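Local coordinates for protein acetyl-CoA acetyltransferase (Mycobacterium smegmatis, PDB 4EGV) that adopts the thiolase fold as a monomer and may transfer acyl groups, although its own reaction is not established, at residues 57-62 with 286-291; 213-218 with 244-249; 295-300 with 423-428. All coordinates share one frame; numbering follows the deposited sequence.

How the contacts relate
Contacts 1 and 3 lie on the same side of the chain's centre, 21 Å apart between centres, and their segments adjoin in sequence: 286-291 runs through a short turn into the strand 294-303, which supplies 295-300. The two follow one another along the chain. Contact 2 lies on the opposite side, its centre 47 Å from that of contact 1 and 39 Å from that of contact 3; nearest atoms are about 35 Å and 23 Å away. Both segments of contact 2 fall between those of contact 1. Contact 1 packs two turns beside strand 20-29 and contact 3 lays a loop on strand 294-303, both strands inside the nine-stranded mixed sheet, whereas contact 2 joins helices remote from both.

Contact 1: residues 57-62 with 286-291; sequences CGADAD and LGVPEE
Val-288 stands with CG1 anti to its own backbone N (chi1 178°) and CG2 anti to the carbonyl carbon, a setting that presents both methyls to the turn at 57-59. Two helix ends of the thiolase fold meet here: Gly-58 breaks the helix 42-56 with positive phi, and Gly-287 ends the helix 280-286 in a Schellman motif. The carbonyl of Cys-57 faces the second turn, Cys-57 O lying 3.5 Å from Val-288 CG1 and likewise 3.5 Å from Pro-289 CD. On the other branch of the valine, Val-288 CG2 meets the methyl of Ala-59, 4.1 Å from Ala-59 CB, with Cys-57 SG more loosely against it at 4.3 Å from Val-288 CG2. The join is made by van der Waals packing. Val-64 of helix 61-67, which follows the first turn, touches Cys-57, Ala-59 and Leu-286, while Val-23 of strand 20-29 packs on Cys-57 and Val-288, so the apolar packing extends to that helix and that strand. Ala-59 CB points to the second segment and rests 3.5 Å from the carbonyl O of Leu-286, the residue just before the Schellman glycine.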
loop_
_atom_site.group_PDB
_atom_site.type_symbol
_atom_site.label_atom_id
_atom_site.label_comp_id
_atom_site.label_asym_id
_atom_site.label_seq_id
_atom_site.Cartn_x
_atom_site.Cartn_y
_atom_site.Cartn_z
ATOM N N CYS A 57 -20.215 16.720 -2.494
ATOM C CA CYS A 57 -19.899 17.775 -3.445
ATOM C C CYS A 57 -20.738 19.019 -3.441
ATOM O O CYS A 57 -20.406 19.944 -4.112
ATOM C CB CYS A 57 -19.794 17.226 -4.866
ATOM S SG CYS A 57 -21.240 17.037 -5.782
ATOM N N GLY A 58 -21.816 19.031 -2.687
ATOM C CA GLY A 58 -22.657 20.194 -2.528
ATOM C C GLY A 58 -23.531 20.626 -3.671
ATOM O O GLY A 58 -23.995 21.726 -3.710
ATOM N N ALA A 59 -23.770 19.743 -4.603
ATOM C CA ALA A 59 -24.613 20.037 -5.723
ATOM C C ALA A 59 -25.659 19.002 -5.669
ATOM O O ALA A 59 -25.619 18.169 -4.830
ATOM C CB ALA A 59 -23.869 19.911 -6.961
ATOM N N ASP A 60 -26.611 19.054 -6.566
ATOM C CA ASP A 60 -27.668 18.064 -6.623
ATOM C C ASP A 60 -27.136 16.718 -7.036
ATOM O O ASP A 60 -26.628 16.564 -8.104
ATOM C CB ASP A 60 -28.690 18.529 -7.642
ATOM C CG ASP A 60 -29.861 17.649 -7.732
ATOM O OD1 ASP A 60 -30.213 17.013 -6.751
ATOM O OD2 ASP A 60 -30.451 17.612 -8.801
ATOM N N ALA A 61 -27.288 15.734 -6.183
ATOM C CA ALA A 61 -26.777 14.416 -6.429
ATOM C C ALA A 61 -27.237 13.792 -7.732
ATOM O O ALA A 61 -26.472 13.207 -8.440
ATOM C CB ALA A 61 -27.133 13.554 -5.293
ATOM N N ASP A 62 -28.509 13.920 -8.031
ATOM C CA ASP A 62 -29.110 13.303 -9.182
ATOM C C ASP A 62 -28.606 13.894 -10.475
ATOM O O ASP A 62 -28.385 13.185 -11.425
ATOM C CB ASP A 62 -30.626 13.422 -9.113
ATOM C CG ASP A 62 -31.233 12.616 -7.994
ATOM O OD1 ASP A 62 -30.707 11.579 -7.638
ATOM O OD2 ASP A 62 -32.260 13.018 -7.463
ATOM N N LEU A 286 -22.120 22.298 -13.025
ATOM C CA LEU A 286 -22.874 21.488 -12.113
ATOM C C LEU A 286 -23.112 22.129 -10.774
ATOM O O LEU A 286 -23.903 21.648 -10.022
ATOM C CB LEU A 286 -22.127 20.195 -11.899
ATOM C CG LEU A 286 -22.305 19.125 -12.946
ATOM C CD1 LEU A 286 -21.987 17.882 -12.310
ATOM C CD2 LEU A 286 -23.685 19.062 -13.449
ATOM N N GLY A 287 -22.431 23.204 -10.452
ATOM C CA GLY A 287 -22.853 23.994 -9.324
ATOM C C GLY A 287 -22.238 23.659 -8.009
ATOM O O GLY A 287 -22.767 23.924 -6.979
ATOM N N VAL A 288 -21.068 23.101 -8.119
ATOM C CA VAL A 288 -20.144 22.616 -7.070
ATOM C C VAL A 288 -19.321 23.718 -6.452
ATOM O O VAL A 288 -18.421 24.225 -7.089
ATOM C CB VAL A 288 -19.161 21.542 -7.598
ATOM C CG1 VAL A 288 -18.199 21.101 -6.515
ATOM C CG2 VAL A 288 -19.921 20.349 -8.144
ATOM N N PRO A 289 -19.614 24.070 -5.187
ATOM C CA PRO A 289 -18.897 25.133 -4.506
ATOM C C PRO A 289 -17.377 24.992 -4.601
ATOM O O PRO A 289 -16.839 23.919 -4.437
ATOM C CB PRO A 289 -19.364 24.972 -3.057
ATOM C CG PRO A 289 -20.706 24.379 -3.170
ATOM C CD PRO A 289 -20.630 23.459 -4.313
ATOM N N GLU A 290 -16.705 26.099 -4.837
ATOM C CA GLU A 290 -15.265 26.104 -4.975
ATOM C C GLU A 290 -14.494 25.658 -3.716
ATOM O O GLU A 290 -13.445 25.064 -3.852
ATOM C CB GLU A 290 -14.778 27.458 -5.532
ATOM C CG GLU A 290 -13.312 27.447 -5.935
ATOM C CD GLU A 290 -12.935 28.496 -6.953
ATOM O OE1 GLU A 290 -13.833 29.179 -7.502
ATOM O OE2 GLU A 290 -11.722 28.618 -7.213
ATOM N N GLU A 291 -15.008 25.909 -2.515
ATOM C CA GLU A 291 -14.333 25.419 -1.301
ATOM C C GLU A 291 -14.225 23.856 -1.197
ATOM O O GLU A 291 -13.460 23.330 -0.380
ATOM C CB GLU A 291 -14.830 26.111 -0.001
ATOM C CG GLU A 291 -16.189 25.690 0.539
ATOM C CD GLU A 291 -17.320 26.563 0.019
ATOM O OE1 GLU A 291 -17.128 27.199 -1.046
ATOM O OE2 GLU A 291 -18.407 26.611 0.663
#

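Contact 2: residues 213-218 with 244-249; sequences YRLAMA and ELLTVT
Arg-214 NE reaches the carbonyl O of Leu-246 at 3.4 Å, a weak hydrogen bond but a fairly straight one, with an N-H...O angle of 164°. The acceptor sits at the edge of the guanidinium, in its plane. Bends at chi2 and chi3 swing the arginine's end over to this carbonyl, at the place where helix 242-246 stops and Thr-247 leaves helical geometry. Beyond NE, the guanidinium meets Val-248 in the outgoing loop: Arg-214 NH2 lies 3.7 Å from Val-248 CG2, the two side chains crossing at about a right angle. Alongside this polar link the two helices pack through small and branched apolar groups. Ala-218 points at the short helix and its CB touches two successive leucines, 3.9 Å from Leu-245 CB and 4.0 Å from Leu-246 CB. Leu-245 also brings CD1 up to the carbonyl O of Ala-218, at 3.8 Å. Leu-246 extends CD1 to the backbone of the long helix, 3.7 Å from Leu-215 CA, and meets the tip of that leucine as well, Leu-215 CD1 lying 3.8 Å from Leu-246 CD1. Val-242 continues the same seam against Leu-215 and Ala-218, and Met-263 touches Leu-245 from a loop. Helix 210-230 and helix 242-246 are therefore joined chiefly by hydrophobic packing, to which the arginine adds one long polar tie at the terminal turn of the short helix.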
loop_
_atom_site.group_PDB
_atom_site.type_symbol
_atom_site.label_atom_id
_atom_site.label_comp_id
_atom_site.label_asym_id
_atom_site.label_seq_id
_atom_site.Cartn_x
_atom_site.Cartn_y
_atom_site.Cartn_z
ATOM N N TYR A 213 15.093 -4.463 16.510
ATOM C CA TYR A 213 14.230 -4.289 15.365
ATOM C C TYR A 213 12.786 -4.447 15.767
ATOM O O TYR A 213 11.931 -3.714 15.326
ATOM C CB TYR A 213 14.584 -5.287 14.288
ATOM C CG TYR A 213 14.019 -4.892 12.959
ATOM C CD1 TYR A 213 14.696 -4.006 12.118
ATOM C CD2 TYR A 213 12.779 -5.382 12.538
ATOM C CE1 TYR A 213 14.158 -3.640 10.910
ATOM C CE2 TYR A 213 12.230 -5.009 11.339
ATOM C CZ TYR A 213 12.911 -4.145 10.526
ATOM O OH TYR A 213 12.330 -3.802 9.323
ATOM N N ARG A 214 12.508 -5.408 16.621
ATOM C CA ARG A 214 11.165 -5.556 17.108
ATOM C C ARG A 214 10.679 -4.295 17.842
ATOM O O ARG A 214 9.511 -3.949 17.772
ATOM C CB ARG A 214 11.031 -6.824 17.952
ATOM C CG ARG A 214 9.597 -7.135 18.279
ATOM C CD ARG A 214 9.172 -8.563 18.274
ATOM N NE ARG A 214 9.415 -9.336 19.494
ATOM C CZ ARG A 214 10.218 -10.391 19.546
ATOM N NH1 ARG A 214 10.881 -10.793 18.481
ATOM N NH2 ARG A 214 10.369 -11.053 20.661
ATOM N N LEU A 215 11.593 -3.580 18.495
ATOM C CA LEU A 215 11.256 -2.315 19.157
ATOM C C LEU A 215 10.968 -1.212 18.145
ATOM O O LEU A 215 10.041 -0.409 18.330
ATOM C CB LEU A 215 12.360 -1.896 20.140
ATOM C CG LEU A 215 12.291 -0.538 20.851
ATOM C CD1 LEU A 215 11.312 -0.539 21.992
ATOM C CD2 LEU A 215 13.663 -0.085 21.323
ATOM N N ALA A 216 11.765 -1.173 17.081
ATOM C CA ALA A 216 11.580 -0.178 16.052
ATOM C C ALA A 216 10.190 -0.292 15.425
ATOM O O ALA A 216 9.516 0.722 15.233
ATOM C CB ALA A 216 12.678 -0.293 14.994
HETATM N N MSE A 217 9.782 -1.531 15.117
HETATM C CA MSE A 217 8.464 -1.849 14.560
HETATM C C MSE A 217 7.303 -1.466 15.474
HETATM O O MSE A 217 6.272 -0.987 15.014
HETATM C CB MSE A 217 8.340 -3.334 14.291
HETATM C CG MSE A 217 9.070 -3.843 13.113
HETATM SE SE MSE A 217 8.658 -5.761 12.709
HETATM C CE MSE A 217 8.694 -6.612 14.459
ATOM N N ALA A 218 7.441 -1.739 16.760
ATOM C CA ALA A 218 6.435 -1.357 17.704
ATOM C C ALA A 218 6.368 0.162 17.863
ATOM O O ALA A 218 5.290 0.696 18.033
ATOM C CB ALA A 218 6.679 -2.043 19.010
ATOM N N GLU A 244 3.067 -3.269 24.689
ATOM C CA GLU A 244 2.024 -4.227 24.356
ATOM C C GLU A 244 2.284 -4.917 23.011
ATOM O O GLU A 244 2.136 -6.120 22.914
ATOM C CB GLU A 244 0.683 -3.511 24.356
ATOM C CG GLU A 244 -0.580 -4.370 24.342
ATOM C CD GLU A 244 -1.865 -3.499 24.378
ATOM O OE1 GLU A 244 -1.760 -2.261 24.555
ATOM O OE2 GLU A 244 -2.978 -4.045 24.234
ATOM N N LEU A 245 2.691 -4.159 21.993
ATOM C CA LEU A 245 3.010 -4.688 20.649
ATOM C C LEU A 245 4.259 -5.576 20.590
ATOM O O LEU A 245 4.317 -6.544 19.831
ATOM C CB LEU A 245 3.171 -3.554 19.619
ATOM C CG LEU A 245 1.944 -2.796 19.097
ATOM C CD1 LEU A 245 2.303 -1.575 18.296
ATOM C CD2 LEU A 245 1.082 -3.704 18.277
ATOM N N LEU A 246 5.252 -5.234 21.398
ATOM C CA LEU A 246 6.545 -5.861 21.362
ATOM C C LEU A 246 6.616 -7.117 22.223
ATOM O O LEU A 246 7.456 -7.983 21.979
ATOM C CB LEU A 246 7.583 -4.814 21.786
ATOM C CG LEU A 246 8.924 -5.145 22.455
ATOM C CD1 LEU A 246 9.971 -4.114 22.135
ATOM C CD2 LEU A 246 8.793 -5.242 23.937
ATOM N N THR A 247 5.745 -7.203 23.233
ATOM C CA THR A 247 5.747 -8.310 24.213
ATOM C C THR A 247 4.931 -9.502 23.736
ATOM O O THR A 247 3.706 -9.432 23.623
ATOM C CB THR A 247 5.241 -7.846 25.611
ATOM O OG1 THR A 247 6.021 -6.735 26.058
ATOM C CG2 THR A 247 5.332 -8.960 26.635
ATOM N N VAL A 248 5.630 -10.594 23.461
ATOM C CA VAL A 248 4.999 -11.844 23.048
ATOM C C VAL A 248 4.219 -12.512 24.224
ATOM O O VAL A 248 4.780 -12.809 25.293
ATOM C CB VAL A 248 6.045 -12.828 22.418
ATOM C CG1 VAL A 248 5.346 -14.020 21.769
ATOM C CG2 VAL A 248 6.920 -12.114 21.407
ATOM N N THR A 249 2.921 -12.706 24.026
ATOM C CA THR A 249 2.091 -13.373 25.019
ATOM C C THR A 249 1.361 -14.556 24.349
ATOM O O THR A 249 1.635 -14.858 23.178
ATOM C CB THR A 249 1.115 -12.366 25.798
ATOM O OG1 THR A 249 0.056 -11.899 24.958
ATOM C CG2 THR A 249 1.877 -11.176 26.389
#

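Contact 3: residues 295-300 with 423-428; sequences YLRGHA and EPADWV
A classic beta bulge in strand 294-303 marks this contact: Arg-297 and Gly-298 both face Ile-419 of the neighbouring strand 414-421, and the loop that leaves that strand turns back along 295-300. At its start the loop lays Pro-424 on Tyr-295. Pro-424 CA sits over the centre of the Tyr-295 ring, 3.6 Å from the centroid and 12° off the normal, a CH-pi contact, while Pro-424 CB reaches Tyr-295 OH at 3.5 Å. Ala-425 N lies over the same face nearer the rim.

Arg-297 takes a folded course, chi2 and chi3 both bent, that carries NH1 to Glu-423. Arg-297 NH1 donates to Glu-423 O at 3.0 Å, from above the carbonyl plane. Arg-297 NH1 also makes a salt bridge to Glu-423 OE2, long and weak at 3.4 Å, the guanidinium and carboxylate planes standing 50° apart. Over one face of the guanidinium rests the methyl of Ala-425, its CB 3.6 Å from Arg-297 NE. One nitrogen thus grips both the main chain and the side chain of Glu-423.

Further along, His-299 and Trp-427 form an offset stack, the imidazole and the six-membered ring nearly parallel (12°) with centroids 4.1 Å apart. Leu-296 runs beside the indole, Leu-296 CD2 4.0 Å from Trp-427 CZ3. His-299 ND1 is hydrogen-bonded to Asp-430 OD2, which would favour the stacked orientation.

Helix 117-130 packs on this aromatic end through Thr-123 and Ala-130, helix 317-330 brings Val-329 to His-299 and Val-428, and strands 20-29 and 402-409 contribute Val-21 against Tyr-295 and Phe-402 against Arg-297 and Glu-423.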
loop_
_atom_site.group_PDB
_atom_site.type_symbol
_atom_site.label_atom_id
_atom_site.label_comp_id
_atom_site.label_asym_id
_atom_site.label_seq_id
_atom_site.Cartn_x
_atom_site.Cartn_y
_atom_site.Cartn_z
ATOM N N TYR A 295 -7.082 19.715 -5.830
ATOM C CA TYR A 295 -6.232 19.353 -6.977
ATOM C C TYR A 295 -5.283 18.200 -6.678
ATOM O O TYR A 295 -4.756 18.061 -5.608
ATOM C CB TYR A 295 -5.441 20.581 -7.462
ATOM C CG TYR A 295 -6.329 21.729 -7.806
ATOM C CD1 TYR A 295 -6.618 22.002 -9.122
ATOM C CD2 TYR A 295 -6.924 22.509 -6.815
ATOM C CE1 TYR A 295 -7.453 23.031 -9.479
ATOM C CE2 TYR A 295 -7.768 23.520 -7.147
ATOM C CZ TYR A 295 -8.032 23.794 -8.504
ATOM O OH TYR A 295 -8.880 24.821 -8.892
ATOM N N LEU A 296 -5.100 17.345 -7.651
ATOM C CA LEU A 296 -4.078 16.349 -7.562
ATOM C C LEU A 296 -2.790 16.981 -8.125
ATOM O O LEU A 296 -2.517 16.949 -9.306
ATOM C CB LEU A 296 -4.523 15.083 -8.294
ATOM C CG LEU A 296 -3.531 13.927 -8.382
ATOM C CD1 LEU A 296 -2.943 13.545 -7.053
ATOM C CD2 LEU A 296 -4.211 12.750 -9.038
ATOM N N ARG A 297 -2.018 17.577 -7.244
ATOM C CA ARG A 297 -0.877 18.349 -7.644
ATOM C C ARG A 297 0.310 17.510 -8.054
ATOM O O ARG A 297 0.931 17.793 -9.047
ATOM C CB ARG A 297 -0.501 19.373 -6.581
ATOM C CG ARG A 297 -1.498 20.517 -6.472
ATOM C CD ARG A 297 -1.369 21.530 -7.629
ATOM N NE ARG A 297 -0.065 22.200 -7.691
ATOM C CZ ARG A 297 0.263 23.303 -7.013
ATOM N NH1 ARG A 297 -0.593 23.904 -6.211
ATOM N NH2 ARG A 297 1.471 23.815 -7.130
ATOM N N GLY A 298 0.602 16.459 -7.313
ATOM C CA GLY A 298 1.663 15.560 -7.711
ATOM C C GLY A 298 1.239 14.127 -7.803
ATOM O O GLY A 298 0.282 13.701 -7.185
ATOM N N HIS A 299 1.977 13.376 -8.594
ATOM C CA HIS A 299 1.660 11.984 -8.789
ATOM C C HIS A 299 2.840 11.270 -9.383
ATOM O O HIS A 299 3.629 11.896 -10.043
ATOM C CB HIS A 299 0.448 11.854 -9.697
ATOM C CG HIS A 299 0.361 12.922 -10.745
ATOM N ND1 HIS A 299 0.875 12.771 -12.014
ATOM C CD2 HIS A 299 -0.189 14.158 -10.710
ATOM C CE1 HIS A 299 0.647 13.870 -12.708
ATOM N NE2 HIS A 299 0.016 14.730 -11.936
ATOM N N ALA A 300 2.970 9.975 -9.098
ATOM C CA ALA A 300 3.871 9.067 -9.805
ATOM C C ALA A 300 3.432 7.621 -9.570
ATOM O O ALA A 300 2.800 7.328 -8.579
ATOM C CB ALA A 300 5.306 9.287 -9.405
ATOM N N GLU A 423 -4.816 24.640 -3.413
ATOM C CA GLU A 423 -4.065 25.599 -4.227
ATOM C C GLU A 423 -4.078 25.181 -5.717
ATOM O O GLU A 423 -3.529 24.153 -6.067
ATOM C CB GLU A 423 -2.636 25.779 -3.673
ATOM C CG GLU A 423 -1.897 27.073 -4.110
ATOM C CD GLU A 423 -0.359 27.012 -3.877
ATOM O OE1 GLU A 423 0.086 27.152 -2.701
ATOM O OE2 GLU A 423 0.404 26.828 -4.867
ATOM N N PRO A 424 -4.626 25.972 -6.614
ATOM C CA PRO A 424 -4.895 25.516 -7.968
ATOM C C PRO A 424 -3.726 25.457 -8.924
ATOM O O PRO A 424 -2.841 26.246 -8.867
ATOM C CB PRO A 424 -5.886 26.558 -8.454
ATOM C CG PRO A 424 -6.397 27.147 -7.293
ATOM C CD PRO A 424 -5.315 27.225 -6.371
ATOM N N ALA A 425 -3.737 24.524 -9.839
ATOM C CA ALA A 425 -2.743 24.539 -10.884
ATOM C C ALA A 425 -3.162 23.705 -12.024
ATOM O O ALA A 425 -4.080 22.954 -11.918
ATOM C CB ALA A 425 -1.453 24.071 -10.397
ATOM N N ASP A 426 -2.438 23.830 -13.112
ATOM C CA ASP A 426 -2.645 23.030 -14.281
ATOM C C ASP A 426 -2.075 21.684 -14.031
ATOM O O ASP A 426 -1.103 21.556 -13.383
ATOM C CB ASP A 426 -1.873 23.631 -15.433
ATOM C CG ASP A 426 -2.646 24.653 -16.193
ATOM O OD1 ASP A 426 -3.566 25.228 -15.644
ATOM O OD2 ASP A 426 -2.315 24.886 -17.355
ATOM N N TRP A 427 -2.672 20.672 -14.595
ATOM C CA TRP A 427 -2.134 19.345 -14.538
ATOM C C TRP A 427 -0.782 19.340 -15.179
ATOM O O TRP A 427 -0.632 19.806 -16.268
ATOM C CB TRP A 427 -3.072 18.413 -15.285
ATOM C CG TRP A 427 -2.698 17.009 -15.320
ATOM C CD1 TRP A 427 -2.063 16.386 -16.297
ATOM C CD2 TRP A 427 -2.978 16.032 -14.334
ATOM N NE1 TRP A 427 -1.895 15.082 -15.995
ATOM C CE2 TRP A 427 -2.457 14.841 -14.784
ATOM C CE3 TRP A 427 -3.608 16.057 -13.106
ATOM C CZ2 TRP A 427 -2.543 13.703 -14.071
ATOM C CZ3 TRP A 427 -3.686 14.927 -12.411
ATOM C CH2 TRP A 427 -3.159 13.767 -12.877
ATOM N N VAL A 428 0.194 18.811 -14.468
ATOM C CA VAL A 428 1.545 18.585 -14.931
ATOM C C VAL A 428 1.724 17.077 -15.204
ATOM O O VAL A 428 1.579 16.264 -14.292
ATOM C CB VAL A 428 2.587 19.052 -13.860
ATOM C CG1 VAL A 428 4.044 18.822 -14.336
ATOM C CG2 VAL A 428 2.355 20.498 -13.434
#